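Local coordinates for protein hydroxylase (Rhodococcus sp., PDB 2OR0) that is a putative hydroxylase related to acyl-CoA dehydrogenases, which probably uses reduced flavin and molecular oxygen to insert one oxygen atom into its substrate, at residues Pro255-Thr266 with Arg338-Val349; Phe331-Arg339 with Thr398-Arg409. One frame throughout, in Å; residues are numbered along the deposited sequence.

Interaction 1 of 2, residues Pro255-Thr266 with Arg338-Val349; sequences PLGITAAVIGIT and RRTQIAAAWRAV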
# COMPACT_ATOMS: atom_id res chain seq x y z
N PRO A 255 -5.90 -2.62 0.34
CA PRO A 255 -5.06 -3.11 -0.76
C PRO A 255 -4.84 -2.15 -1.94
O PRO A 255 -3.95 -2.41 -2.77
CB PRO A 255 -5.79 -4.35 -1.23
CG PRO A 255 -6.64 -4.75 -0.11
CD PRO A 255 -7.10 -3.45 0.48
N LEU A 256 -5.60 -1.04 -2.02
CA LEU A 256 -5.56 -0.15 -3.19
C LEU A 256 -4.23 0.55 -3.30
O LEU A 256 -3.61 0.60 -4.37
CB LEU A 256 -6.71 0.88 -3.15
CG LEU A 256 -6.78 1.94 -4.28
CD1 LEU A 256 -7.14 1.29 -5.62
CD2 LEU A 256 -7.80 3.06 -3.93
N GLY A 257 -3.77 1.11 -2.18
CA GLY A 257 -2.48 1.76 -2.13
C GLY A 257 -1.32 0.83 -2.44
O GLY A 257 -0.34 1.22 -3.10
N ILE A 258 -1.42 -0.39 -1.94
CA ILE A 258 -0.36 -1.38 -2.06
C ILE A 258 -0.22 -1.86 -3.54
O ILE A 258 0.86 -1.86 -4.09
CB ILE A 258 -0.64 -2.59 -1.11
CG1 ILE A 258 -0.32 -2.20 0.35
CG2 ILE A 258 0.18 -3.79 -1.51
CD1 ILE A 258 -0.91 -3.14 1.37
N THR A 259 -1.33 -2.26 -4.14
CA THR A 259 -1.35 -2.68 -5.55
C THR A 259 -1.09 -1.51 -6.50
O THR A 259 -0.35 -1.67 -7.48
CB THR A 259 -2.64 -3.43 -5.86
OG1 THR A 259 -2.72 -4.52 -4.94
CG2 THR A 259 -2.65 -3.99 -7.29
N ALA A 260 -1.61 -0.32 -6.20
CA ALA A 260 -1.21 0.87 -6.96
C ALA A 260 0.31 1.09 -6.96
O ALA A 260 0.90 1.38 -8.00
CB ALA A 260 -1.93 2.13 -6.45
N ALA A 261 0.95 0.94 -5.79
CA ALA A 261 2.40 1.06 -5.70
C ALA A 261 3.09 0.04 -6.58
O ALA A 261 3.96 0.41 -7.34
CB ALA A 261 2.88 0.94 -4.24
N VAL A 262 2.66 -1.23 -6.52
CA VAL A 262 3.22 -2.25 -7.41
C VAL A 262 3.04 -1.88 -8.91
O VAL A 262 3.97 -2.01 -9.70
CB VAL A 262 2.62 -3.64 -7.13
CG1 VAL A 262 3.06 -4.66 -8.20
CG2 VAL A 262 3.05 -4.14 -5.70
N ILE A 263 1.84 -1.42 -9.28
CA ILE A 263 1.60 -1.02 -10.65
C ILE A 263 2.51 0.11 -11.11
O ILE A 263 3.12 0.01 -12.16
CB ILE A 263 0.08 -0.75 -10.94
CG1 ILE A 263 -0.69 -2.08 -10.76
CG2 ILE A 263 -0.07 -0.25 -12.36
CD1 ILE A 263 -2.24 -1.96 -10.69
N GLY A 264 2.62 1.17 -10.32
CA GLY A 264 3.49 2.29 -10.65
C GLY A 264 4.96 1.92 -10.67
O GLY A 264 5.75 2.47 -11.47
N ILE A 265 5.36 0.99 -9.80
CA ILE A 265 6.72 0.48 -9.86
C ILE A 265 7.00 -0.17 -11.23
O ILE A 265 8.03 0.04 -11.81
CB ILE A 265 7.04 -0.52 -8.69
CG1 ILE A 265 7.16 0.26 -7.38
CG2 ILE A 265 8.33 -1.29 -8.97
CD1 ILE A 265 6.90 -0.61 -6.08
N THR A 266 6.07 -0.96 -11.73
CA THR A 266 6.29 -1.63 -13.01
C THR A 266 6.27 -0.63 -14.15
O THR A 266 6.98 -0.82 -15.13
CB THR A 266 5.31 -2.79 -13.27
OG1 THR A 266 3.97 -2.29 -13.42
CG2 THR A 266 5.36 -3.81 -12.11
N ARG A 338 -11.64 -7.70 -4.94
CA ARG A 338 -10.37 -8.20 -4.40
C ARG A 338 -9.69 -9.03 -5.47
O ARG A 338 -8.51 -8.92 -5.67
CB ARG A 338 -10.56 -9.01 -3.11
CG ARG A 338 -10.58 -8.11 -1.87
CD ARG A 338 -9.15 -7.85 -1.37
NE ARG A 338 -8.62 -9.07 -0.76
CZ ARG A 338 -7.35 -9.47 -0.81
NH1 ARG A 338 -6.43 -8.77 -1.48
NH2 ARG A 338 -7.00 -10.60 -0.19
N ARG A 339 -10.46 -9.87 -6.15
CA ARG A 339 -9.95 -10.70 -7.22
C ARG A 339 -9.25 -9.86 -8.31
O ARG A 339 -8.14 -10.16 -8.74
CB ARG A 339 -11.10 -11.50 -7.84
CG ARG A 339 -10.67 -12.34 -9.01
CD ARG A 339 -11.76 -13.28 -9.48
NE ARG A 339 -12.84 -12.56 -10.15
CZ ARG A 339 -14.08 -13.05 -10.29
NH1 ARG A 339 -14.40 -14.23 -9.81
NH2 ARG A 339 -15.00 -12.35 -10.94
N THR A 340 -9.93 -8.79 -8.74
CA THR A 340 -9.39 -7.88 -9.75
C THR A 340 -8.10 -7.23 -9.29
O THR A 340 -7.15 -7.12 -10.04
CB THR A 340 -10.46 -6.81 -10.11
OG1 THR A 340 -11.42 -7.46 -10.94
CG2 THR A 340 -9.88 -5.61 -10.86
N GLN A 341 -8.07 -6.83 -8.03
CA GLN A 341 -6.94 -6.14 -7.46
C GLN A 341 -5.72 -7.07 -7.37
O GLN A 341 -4.59 -6.68 -7.71
CB GLN A 341 -7.36 -5.60 -6.08
CG GLN A 341 -6.23 -5.09 -5.19
CD GLN A 341 -5.81 -6.18 -4.19
OE1 GLN A 341 -6.67 -6.77 -3.52
NE2 GLN A 341 -4.51 -6.44 -4.09
N ILE A 342 -5.95 -8.29 -6.90
CA ILE A 342 -4.88 -9.28 -6.81
C ILE A 342 -4.34 -9.56 -8.23
O ILE A 342 -3.14 -9.48 -8.44
CB ILE A 342 -5.40 -10.59 -6.20
CG1 ILE A 342 -5.64 -10.43 -4.70
CG2 ILE A 342 -4.41 -11.75 -6.47
CD1 ILE A 342 -6.61 -11.49 -4.15
N ALA A 343 -5.23 -9.89 -9.17
CA ALA A 343 -4.86 -10.11 -10.60
C ALA A 343 -4.09 -8.95 -11.21
O ALA A 343 -3.18 -9.17 -12.03
CB ALA A 343 -6.12 -10.38 -11.42
N ALA A 344 -4.46 -7.72 -10.83
CA ALA A 344 -3.76 -6.54 -11.33
C ALA A 344 -2.27 -6.52 -10.91
O ALA A 344 -1.41 -6.19 -11.72
CB ALA A 344 -4.45 -5.26 -10.87
N ALA A 345 -1.98 -6.84 -9.64
CA ALA A 345 -0.58 -6.93 -9.19
C ALA A 345 0.20 -7.99 -9.99
O ALA A 345 1.29 -7.72 -10.49
CB ALA A 345 -0.49 -7.22 -7.68
N TRP A 346 -0.38 -9.18 -10.13
CA TRP A 346 0.30 -10.28 -10.77
C TRP A 346 0.58 -10.01 -12.27
O TRP A 346 1.68 -10.29 -12.77
CB TRP A 346 -0.50 -11.58 -10.62
CG TRP A 346 -0.33 -12.22 -9.23
CD1 TRP A 346 -0.89 -11.79 -8.02
CD2 TRP A 346 0.46 -13.38 -8.91
NE1 TRP A 346 -0.51 -12.66 -7.00
CE2 TRP A 346 0.32 -13.62 -7.51
CE3 TRP A 346 1.24 -14.26 -9.68
CZ2 TRP A 346 0.95 -14.70 -6.88
CZ3 TRP A 346 1.88 -15.34 -9.03
CH2 TRP A 346 1.72 -15.54 -7.65
N ARG A 347 -0.42 -9.46 -12.96
CA ARG A 347 -0.33 -9.12 -14.39
C ARG A 347 0.83 -8.16 -14.64
O ARG A 347 1.61 -8.35 -15.56
CB ARG A 347 -1.68 -8.52 -14.88
CG ARG A 347 -1.79 -8.39 -16.43
CD ARG A 347 -3.17 -7.79 -16.84
NE ARG A 347 -4.28 -8.54 -16.25
CZ ARG A 347 -5.07 -8.11 -15.26
NH1 ARG A 347 -4.90 -6.90 -14.73
NH2 ARG A 347 -6.02 -8.89 -14.80
N ALA A 348 0.93 -7.14 -13.80
CA ALA A 348 1.90 -6.07 -13.95
C ALA A 348 3.30 -6.61 -13.66
O ALA A 348 4.24 -6.35 -14.41
CB ALA A 348 1.55 -4.95 -13.01
N VAL A 349 3.43 -7.40 -12.60
CA VAL A 349 4.75 -7.99 -12.31
C VAL A 349 5.23 -8.95 -13.40
O VAL A 349 6.40 -8.87 -13.81
CB VAL A 349 4.83 -8.63 -10.91
CG1 VAL A 349 6.22 -9.25 -10.70
CG2 VAL A 349 4.55 -7.56 -9.83

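Interaction 2 of 2, residues Phe331-Arg339 with Thr398-Arg409; sequences FEERAIGRR and TQLGGEPQGMMR. With ACT (acetate ion), chain E.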
# COMPACT_ATOMS: atom_id res chain seq x y z
N PHE A 331 -21.15 -8.49 -0.66
CA PHE A 331 -20.01 -9.38 -0.40
C PHE A 331 -19.42 -9.85 -1.73
O PHE A 331 -18.22 -9.72 -1.90
CB PHE A 331 -20.41 -10.57 0.49
CG PHE A 331 -19.30 -11.57 0.72
CD1 PHE A 331 -18.41 -11.42 1.76
CD2 PHE A 331 -19.14 -12.66 -0.13
CE1 PHE A 331 -17.36 -12.36 1.97
CE2 PHE A 331 -18.09 -13.59 0.07
CZ PHE A 331 -17.21 -13.43 1.12
N GLU A 332 -20.26 -10.33 -2.66
CA GLU A 332 -19.84 -10.74 -4.01
C GLU A 332 -19.09 -9.64 -4.76
O GLU A 332 -18.05 -9.89 -5.35
CB GLU A 332 -21.02 -11.25 -4.87
CG GLU A 332 -20.60 -11.77 -6.30
CD GLU A 332 -21.76 -12.30 -7.17
OE1 GLU A 332 -22.83 -12.68 -6.62
OE2 GLU A 332 -21.61 -12.36 -8.41
N GLU A 333 -19.62 -8.41 -4.70
CA GLU A 333 -18.95 -7.27 -5.28
C GLU A 333 -17.59 -7.04 -4.65
O GLU A 333 -16.61 -6.77 -5.35
CB GLU A 333 -19.82 -6.01 -5.16
CG GLU A 333 -21.00 -6.00 -6.14
CD GLU A 333 -21.94 -4.78 -5.96
OE1 GLU A 333 -22.01 -4.20 -4.86
OE2 GLU A 333 -22.62 -4.42 -6.95
N ARG A 334 -17.52 -7.13 -3.32
CA ARG A 334 -16.25 -6.97 -2.64
C ARG A 334 -15.23 -8.05 -3.02
O ARG A 334 -14.05 -7.76 -3.17
CB ARG A 334 -16.47 -6.89 -1.13
CG ARG A 334 -16.85 -5.48 -0.63
CD ARG A 334 -17.85 -5.56 0.55
NE ARG A 334 -17.33 -6.33 1.68
CZ ARG A 334 -18.07 -7.03 2.53
NH1 ARG A 334 -19.39 -7.07 2.38
NH2 ARG A 334 -17.50 -7.70 3.53
N ALA A 335 -15.71 -9.28 -3.17
CA ALA A 335 -14.90 -10.46 -3.46
C ALA A 335 -14.30 -10.34 -4.86
O ALA A 335 -13.11 -10.63 -5.08
CB ALA A 335 -15.75 -11.73 -3.36
N ILE A 336 -15.15 -9.90 -5.80
CA ILE A 336 -14.76 -9.69 -7.19
C ILE A 336 -13.79 -8.55 -7.27
O ILE A 336 -12.81 -8.65 -7.99
CB ILE A 336 -15.98 -9.49 -8.13
CG1 ILE A 336 -16.74 -10.83 -8.24
CG2 ILE A 336 -15.51 -9.03 -9.56
CD1 ILE A 336 -18.05 -10.77 -9.06
N GLY A 337 -14.02 -7.48 -6.51
CA GLY A 337 -13.05 -6.41 -6.46
C GLY A 337 -11.67 -6.81 -5.94
O GLY A 337 -10.63 -6.28 -6.39
N ARG A 338 -11.64 -7.70 -4.94
CA ARG A 338 -10.37 -8.20 -4.40
C ARG A 338 -9.69 -9.03 -5.47
O ARG A 338 -8.51 -8.92 -5.67
CB ARG A 338 -10.56 -9.01 -3.11
CG ARG A 338 -10.58 -8.11 -1.87
CD ARG A 338 -9.15 -7.85 -1.37
NE ARG A 338 -8.62 -9.07 -0.76
CZ ARG A 338 -7.35 -9.47 -0.81
NH1 ARG A 338 -6.43 -8.77 -1.48
NH2 ARG A 338 -7.00 -10.60 -0.19
N ARG A 339 -10.46 -9.87 -6.15
CA ARG A 339 -9.95 -10.70 -7.22
C ARG A 339 -9.25 -9.86 -8.31
O ARG A 339 -8.14 -10.16 -8.74
CB ARG A 339 -11.10 -11.50 -7.84
CG ARG A 339 -10.67 -12.34 -9.01
CD ARG A 339 -11.76 -13.28 -9.48
NE ARG A 339 -12.84 -12.56 -10.15
CZ ARG A 339 -14.08 -13.05 -10.29
NH1 ARG A 339 -14.40 -14.23 -9.81
NH2 ARG A 339 -15.00 -12.35 -10.94
N THR A 398 -18.93 -17.49 -5.06
CA THR A 398 -20.11 -16.61 -4.96
C THR A 398 -20.82 -16.49 -6.31
O THR A 398 -22.06 -16.47 -6.36
CB THR A 398 -19.79 -15.21 -4.39
OG1 THR A 398 -18.95 -14.48 -5.31
CG2 THR A 398 -19.06 -15.34 -3.08
N GLN A 399 -20.06 -16.50 -7.40
CA GLN A 399 -20.64 -16.39 -8.74
C GLN A 399 -21.42 -17.62 -9.11
O GLN A 399 -22.34 -17.54 -9.91
CB GLN A 399 -19.58 -16.09 -9.80
CG GLN A 399 -19.04 -14.68 -9.70
CD GLN A 399 -18.17 -14.33 -10.88
OE1 GLN A 399 -16.95 -14.32 -10.77
NE2 GLN A 399 -18.80 -14.04 -12.02
N LEU A 400 -21.08 -18.75 -8.52
CA LEU A 400 -21.85 -19.98 -8.72
C LEU A 400 -23.03 -20.09 -7.76
O LEU A 400 -23.73 -21.11 -7.77
CB LEU A 400 -20.97 -21.19 -8.51
CG LEU A 400 -20.25 -21.91 -9.64
CD1 LEU A 400 -19.69 -20.99 -10.64
CD2 LEU A 400 -19.15 -22.74 -8.99
N GLY A 401 -23.24 -19.08 -6.93
CA GLY A 401 -24.34 -19.09 -5.99
C GLY A 401 -24.02 -19.61 -4.60
O GLY A 401 -24.92 -19.67 -3.74
N GLY A 402 -22.75 -19.97 -4.36
CA GLY A 402 -22.32 -20.54 -3.09
C GLY A 402 -21.95 -19.48 -2.09
O GLY A 402 -21.86 -18.31 -2.43
N GLU A 403 -21.73 -19.88 -0.85
CA GLU A 403 -21.29 -18.93 0.18
C GLU A 403 -19.98 -19.40 0.81
O GLU A 403 -19.92 -20.47 1.42
CB GLU A 403 -22.37 -18.64 1.26
CG GLU A 403 -23.16 -17.32 1.01
CD GLU A 403 -22.40 -16.03 1.41
OE1 GLU A 403 -22.27 -15.76 2.63
OE2 GLU A 403 -21.95 -15.26 0.53
N PRO A 404 -18.91 -18.61 0.61
CA PRO A 404 -17.66 -18.77 1.32
C PRO A 404 -17.90 -18.78 2.82
O PRO A 404 -18.64 -17.94 3.34
CB PRO A 404 -16.87 -17.52 0.93
CG PRO A 404 -17.37 -17.19 -0.39
CD PRO A 404 -18.84 -17.50 -0.35
N GLN A 405 -17.26 -19.74 3.48
CA GLN A 405 -17.40 -19.92 4.93
C GLN A 405 -16.09 -19.65 5.65
O GLN A 405 -15.01 -19.96 5.13
CB GLN A 405 -17.87 -21.35 5.24
CG GLN A 405 -19.24 -21.66 4.66
CD GLN A 405 -20.36 -20.88 5.34
OE1 GLN A 405 -20.81 -19.83 4.85
NE2 GLN A 405 -20.81 -21.39 6.50
N GLY A 406 -16.20 -19.07 6.85
CA GLY A 406 -15.07 -18.99 7.76
C GLY A 406 -13.89 -18.21 7.22
O GLY A 406 -14.04 -17.01 6.91
N MSE A 407 -12.74 -18.89 7.12
CA MSE A 407 -11.50 -18.24 6.67
C MSE A 407 -11.53 -17.84 5.19
O MSE A 407 -10.82 -16.92 4.77
CB MSE A 407 -10.27 -19.10 6.98
CG MSE A 407 -9.78 -18.99 8.43
SE MSE A 407 -9.28 -17.19 8.97
CE MSE A 407 -10.93 -16.59 9.83
N MSE A 408 -12.37 -18.52 4.42
CA MSE A 408 -12.56 -18.19 3.01
C MSE A 408 -13.30 -16.86 2.81
O MSE A 408 -13.44 -16.39 1.68
CB MSE A 408 -13.24 -19.34 2.29
CG MSE A 408 -12.29 -20.52 2.01
SE MSE A 408 -11.56 -20.50 0.18
CE MSE A 408 -13.31 -20.45 -0.68
N ARG A 409 -13.76 -16.25 3.91
CA ARG A 409 -14.35 -14.89 3.85
C ARG A 409 -13.36 -13.81 4.22
O ARG A 409 -13.67 -12.63 4.11
CB ARG A 409 -15.60 -14.74 4.75
CG ARG A 409 -16.74 -15.66 4.38
CD ARG A 409 -18.00 -15.45 5.27
NE ARG A 409 -18.80 -14.29 4.85
CZ ARG A 409 -19.69 -14.31 3.86
NH1 ARG A 409 -19.91 -15.41 3.17
NH2 ARG A 409 -20.37 -13.22 3.56
C ACT E . -19.43 -10.19 5.36
O ACT E . -20.41 -10.69 4.78
OXT ACT E . -19.43 -8.95 5.43
CH3 ACT E . -18.32 -11.03 5.95

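Interaction 1 of 2, residues Pro255-Thr266 with Arg338-Val349
Pro255 packs against the side-chain amide of Gln341, and its CG loosely meets CD of Arg338. Its CB sits 3.4 Å from Gln341 OE1. The Arg338 guanidinium has Ile342 CD1 over one face, offset toward the rim. At its edge, in plane, lies Gln341 OE1. Arg338 NH1 donates to that oxygen at 2.9 Å, on a lone pair in the carbonyl plane. This probably helps set which way the amide is turned, with NE2 toward helix 250-277. Gln341 CG is anti to the backbone N (chi1 168°), and the chain then bends at chi2 to carry the amide to Thr259. NE2 donates to Thr259 OG1 at 2.8 Å, somewhat tilted from the amide plane. Gln341 NE2 and Arg338 NH1 also both bind the carbonyl O of Val385, and Thr259 OG1 is hydrogen-bonded to His386 NE2. These buried polar atoms are therefore well supplied with partners.

The rest of the contact is mostly apolar and runs along the helices. Thr259 CG2 lies 3.9 Å from Ala345 CB. Ile263 reaches Ala344 CB with its CD1, at 4.0 Å, while Val262 CG1 touches Val349 CG2 at 3.6 Å. Thr266 turns its hydroxyl back to Ile263 O within its own helix, and its CG2 rests near Ala348 O. The small side chains Ala344, Ala345 and Ala348 probably help the axes of the two segments approach to 9.1 Å. The segments cross at only 18°, pointing the same way. Helices 93-102, 292-324 and 370-381 also pack around them. This is the interior of the all-helical C-terminal domain of the acyl-CoA dehydrogenase family, where long helices run side by side as a bundle.

Interaction 2 of 2, residues Phe331-Arg339 with Thr398-Arg409
Phe331, at the start of helix 331-356, places its ring under the guanidinium of Arg409. The two planes are 18° apart and their centres 3.7 Å apart, a cation-pi stack over one face of the ring. NH2 is the nitrogen nearest the ring, above CD1. At the ring edge, CE2 meets Thr398 CG2 and Pro404 CG. CG of Phe331 is anti to the backbone N (chi1 176°), which carries the ring toward Arg409 and Pro404.

Glu332 runs past Thr398 in the opposite direction, with its CG 3.3 Å from Thr398 OG1. That hydroxyl bonds to Ser395 O in its own helix. Glu332 OE2 also comes near Gln399 CG. Arg334 NH2 donates to an acetate ion, probably from the crystallisation liquor. The other acetate oxygen accepts from Arg409 NH2 at 2.8 Å, so the anion lies between the two arginines. Ile336 CD1 rests on Gln399 CD at 4.0 Å. Last in the segment, Arg339 turns both terminal nitrogens, NH1 and NH2, on the single oxygen OE1 of Gln399. NH1 is 2.7 Å from OE1, nearly along the C=O axis, and NH2 comes from above the carbonyl plane.

Arg409 NH1 donates to Pro404 O at 2.8 Å and pairs with Glu403, although that salt bridge is modelled too short to be trusted in detail. Replacing Arg409 with an alanine would probably uncover one face of Phe331 and leave Pro404 O without this donor and the acetate without one of its two arginines. Helix 389-399 ends in a Schellman motif at Gly401. Beyond it the C-terminal tail folds back, by way of a short 3-10 turn, over the first turn of helix 331-356 at the edge of the helical domain.

Overall arrangement
After the N-terminal helices and the beta-sheet region, the chain enters helix 250-277, which carries residues 255-266. Helix 292-324 follows, and then helix 331-356, which serves both interactions. Interaction 1 closes a loop of 71 residues, largely helical, when 338-349 returns to 255-266. Interaction 2 starts from the beginning of the same helix and closes a second loop of 58 residues at 398-409. The two loops cross rather than nest, because their segments alternate along the chain. Arg338 and Arg339 belong to both ranges, yet the centres lie about 19 Å apart. Helix 331-356 thus joins the buried bundle at one level to the C-terminal tail at its outer end.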